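Local coordinates for allantoicase (Saccharomyces cerevisiae, PDB 1O59), which hydrolyses allantoate to (S)-ureidoglycolate and urea, letting yeast draw on purines as a secondary nitrogen source, at residues A[273-279]-A[321-327]. Numbering follows the deposited sequence.
Sequences KIIVDTA and DKEHVYE
H324 grips V276 twice through one oxygen: its backbone N lies 2.7 Å from V276 O and its ring ND1 2.9 Å from the same atom, the two donors arriving from opposite faces of the carbonyl plane. Followed outward, H324 CB sits 3.4 Å from V276 O; CG stands anti to the carbonyl carbon (chi1 -54°), and chi2 of 82° turns the ring until V276 O lies in its plane at ND1; CE1 meets T278 OG1 at 3.5 Å; and NE2 accepts a hydrogen bond from G319 N, so that with both ring nitrogens engaged its rotation is held. T278 OG1 accepts an almost straight hydrogen bond from K322 N (3.0 Å) and is tied to G319 O. Strands 270-277 and 323-331 pair antiparallel here, within the second allantoicase repeat, and strand 346-354 flanks 270-277 along its other edge. On the face carrying V276 and H324, Y326 turns its ring edge to V276 CG2 and packs towards I289 and V313, on strands 288-294 and 309-317 of the opposing sheet, a beta sandwich consistent with the repeat's galactose-binding-like clan. The face of I275 and V325 also bears D277 and E323, whose carboxylates are bridged by a water that donates to D277 OD2 and E323 OE1. A279 N comes to D277 OD1 (3.0 Å) from above the carboxylate plane, closing an Asx turn as the strand ends, and OD1 forms a salt bridge with R238. Without the carboxylate, as with an alanine here, R238 would probably lose this charged partner, the turn its hold on A279 N, and the water one acceptor. Past the Asx turn, D321 OD1 packs against A279 CA and accepts from H280 N, while OD2 forms a salt bridge with R282.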
loop_
_atom_site.group_PDB
_atom_site.type_symbol
_atom_site.label_atom_id
_atom_site.label_comp_id
_atom_site.label_asym_id
_atom_site.label_seq_id
_atom_site.Cartn_x
_atom_site.Cartn_y
_atom_site.Cartn_z
ATOM N N LYS A 273 -7.785 -0.346 23.338
ATOM C CA LYS A 273 -7.584 -1.737 23.015
ATOM C C LYS A 273 -6.527 -1.827 21.931
ATOM O O LYS A 273 -6.618 -1.146 20.906
ATOM C CB LYS A 273 -8.901 -2.295 22.474
ATOM C CG LYS A 273 -9.177 -3.729 22.803
ATOM C CD LYS A 273 -10.110 -4.361 21.734
ATOM C CE LYS A 273 -11.573 -3.856 21.724
ATOM N NZ LYS A 273 -12.105 -3.704 20.312
ATOM N N ILE A 274 -5.517 -2.654 22.165
ATOM C CA ILE A 274 -4.558 -3.003 21.126
ATOM C C ILE A 274 -4.646 -4.503 20.809
ATOM O O ILE A 274 -4.745 -5.341 21.687
ATOM C CB ILE A 274 -3.147 -2.561 21.501
ATOM C CG1 ILE A 274 -3.122 -1.028 21.628
ATOM C CG2 ILE A 274 -2.163 -3.034 20.447
ATOM C CD1 ILE A 274 -1.747 -0.396 21.912
ATOM N N ILE A 275 -4.654 -4.805 19.519
ATOM C CA ILE A 275 -4.749 -6.179 19.027
ATOM C C ILE A 275 -3.534 -6.521 18.161
ATOM O O ILE A 275 -3.242 -5.838 17.196
ATOM C CB ILE A 275 -6.047 -6.389 18.216
ATOM C CG1 ILE A 275 -7.270 -5.917 19.012
ATOM C CG2 ILE A 275 -6.176 -7.861 17.831
ATOM C CD1 ILE A 275 -8.576 -6.079 18.232
ATOM N N VAL A 276 -2.838 -7.583 18.532
ATOM C CA VAL A 276 -1.736 -8.110 17.746
ATOM C C VAL A 276 -2.139 -9.506 17.261
ATOM O O VAL A 276 -2.417 -10.417 18.059
ATOM C CB VAL A 276 -0.460 -8.126 18.575
ATOM C CG1 VAL A 276 0.696 -8.665 17.796
ATOM C CG2 VAL A 276 -0.137 -6.747 19.021
ATOM N N ASP A 277 -2.188 -9.638 15.937
ATOM C CA ASP A 277 -2.723 -10.811 15.268
ATOM C C ASP A 277 -1.641 -11.583 14.539
ATOM O O ASP A 277 -1.000 -11.059 13.618
ATOM C CB ASP A 277 -3.773 -10.351 14.270
ATOM C CG ASP A 277 -4.602 -11.477 13.712
ATOM O OD1 ASP A 277 -4.390 -12.693 14.016
ATOM O OD2 ASP A 277 -5.554 -11.193 12.975
ATOM N N THR A 278 -1.437 -12.828 14.956
ATOM C CA THR A 278 -0.459 -13.733 14.328
ATOM C C THR A 278 -1.108 -14.763 13.397
ATOM O O THR A 278 -0.552 -15.817 13.165
ATOM C CB THR A 278 0.324 -14.461 15.422
ATOM O OG1 THR A 278 -0.583 -15.086 16.341
ATOM C CG2 THR A 278 1.129 -13.455 16.274
ATOM N N ALA A 279 -2.297 -14.447 12.887
ATOM C CA ALA A 279 -2.999 -15.279 11.900
ATOM C C ALA A 279 -2.023 -15.877 10.888
ATOM O O ALA A 279 -1.192 -15.163 10.321
ATOM C CB ALA A 279 -4.098 -14.473 11.172
ATOM N N ASP A 321 -1.189 -17.842 15.398
ATOM C CA ASP A 321 -2.421 -17.821 14.643
ATOM C C ASP A 321 -3.584 -17.202 15.386
ATOM O O ASP A 321 -4.722 -17.644 15.211
ATOM C CB ASP A 321 -2.765 -19.258 14.310
ATOM C CG ASP A 321 -3.789 -19.374 13.231
ATOM O OD1 ASP A 321 -3.944 -18.411 12.417
ATOM O OD2 ASP A 321 -4.505 -20.405 13.147
ATOM N N LYS A 322 -3.318 -16.195 16.226
ATOM C CA LYS A 322 -4.391 -15.652 17.055
ATOM C C LYS A 322 -4.332 -14.141 17.206
ATOM O O LYS A 322 -3.270 -13.518 17.072
ATOM C CB LYS A 322 -4.433 -16.317 18.436
ATOM C CG LYS A 322 -3.337 -15.920 19.387
ATOM C CD LYS A 322 -3.572 -16.411 20.844
ATOM C CE LYS A 322 -4.660 -15.569 21.573
ATOM N NZ LYS A 322 -4.578 -15.549 23.102
ATOM N N GLU A 323 -5.515 -13.586 17.469
ATOM C CA GLU A 323 -5.670 -12.217 17.847
ATOM C C GLU A 323 -5.449 -12.104 19.347
ATOM O O GLU A 323 -6.238 -12.623 20.154
ATOM C CB GLU A 323 -7.059 -11.725 17.487
ATOM C CG GLU A 323 -7.404 -11.765 16.005
ATOM C CD GLU A 323 -8.733 -11.058 15.728
ATOM O OE1 GLU A 323 -8.714 -9.809 15.613
ATOM O OE2 GLU A 323 -9.804 -11.741 15.659
ATOM N N HIS A 324 -4.346 -11.454 19.710
ATOM C CA HIS A 324 -4.036 -11.115 21.107
ATOM C C HIS A 324 -4.578 -9.725 21.399
ATOM O O HIS A 324 -4.235 -8.782 20.716
ATOM C CB HIS A 324 -2.526 -11.126 21.348
ATOM C CG HIS A 324 -1.854 -12.403 20.954
ATOM N ND1 HIS A 324 -1.495 -12.681 19.654
ATOM C CD2 HIS A 324 -1.451 -13.460 21.695
ATOM C CE1 HIS A 324 -0.903 -13.861 19.615
ATOM N NE2 HIS A 324 -0.868 -14.358 20.839
ATOM N N VAL A 325 -5.414 -9.621 22.415
ATOM C CA VAL A 325 -6.143 -8.398 22.724
ATOM C C VAL A 325 -5.663 -7.821 24.065
ATOM O O VAL A 325 -5.866 -8.417 25.121
ATOM C CB VAL A 325 -7.687 -8.672 22.817
ATOM C CG1 VAL A 325 -8.452 -7.393 23.235
ATOM C CG2 VAL A 325 -8.211 -9.255 21.499
ATOM N N TYR A 326 -5.040 -6.646 23.998
ATOM C CA TYR A 326 -4.554 -5.941 25.174
ATOM C C TYR A 326 -5.486 -4.775 25.460
ATOM O O TYR A 326 -5.584 -3.838 24.681
ATOM C CB TYR A 326 -3.112 -5.482 24.951
ATOM C CG TYR A 326 -2.252 -6.631 24.510
ATOM C CD1 TYR A 326 -1.917 -7.657 25.384
ATOM C CD2 TYR A 326 -1.853 -6.745 23.195
ATOM C CE1 TYR A 326 -1.148 -8.733 24.960
ATOM C CE2 TYR A 326 -1.096 -7.818 22.749
ATOM C CZ TYR A 326 -0.731 -8.803 23.620
ATOM O OH TYR A 326 0.048 -9.840 23.142
ATOM N N GLU A 327 -6.197 -4.853 26.571
ATOM C CA GLU A 327 -7.045 -3.741 26.976
ATOM C C GLU A 327 -6.201 -2.739 27.736
ATOM O O GLU A 327 -5.534 -3.078 28.690
ATOM C CB GLU A 327 -8.292 -4.220 27.717
ATOM C CG GLU A 327 -9.412 -4.522 26.701
ATOM C CD GLU A 327 -10.343 -5.675 27.079
ATOM O OE1 GLU A 327 -10.578 -5.875 28.303
ATOM O OE2 GLU A 327 -10.864 -6.360 26.145
HETATM O O HOH W 1 -7.445 -8.728 12.787
#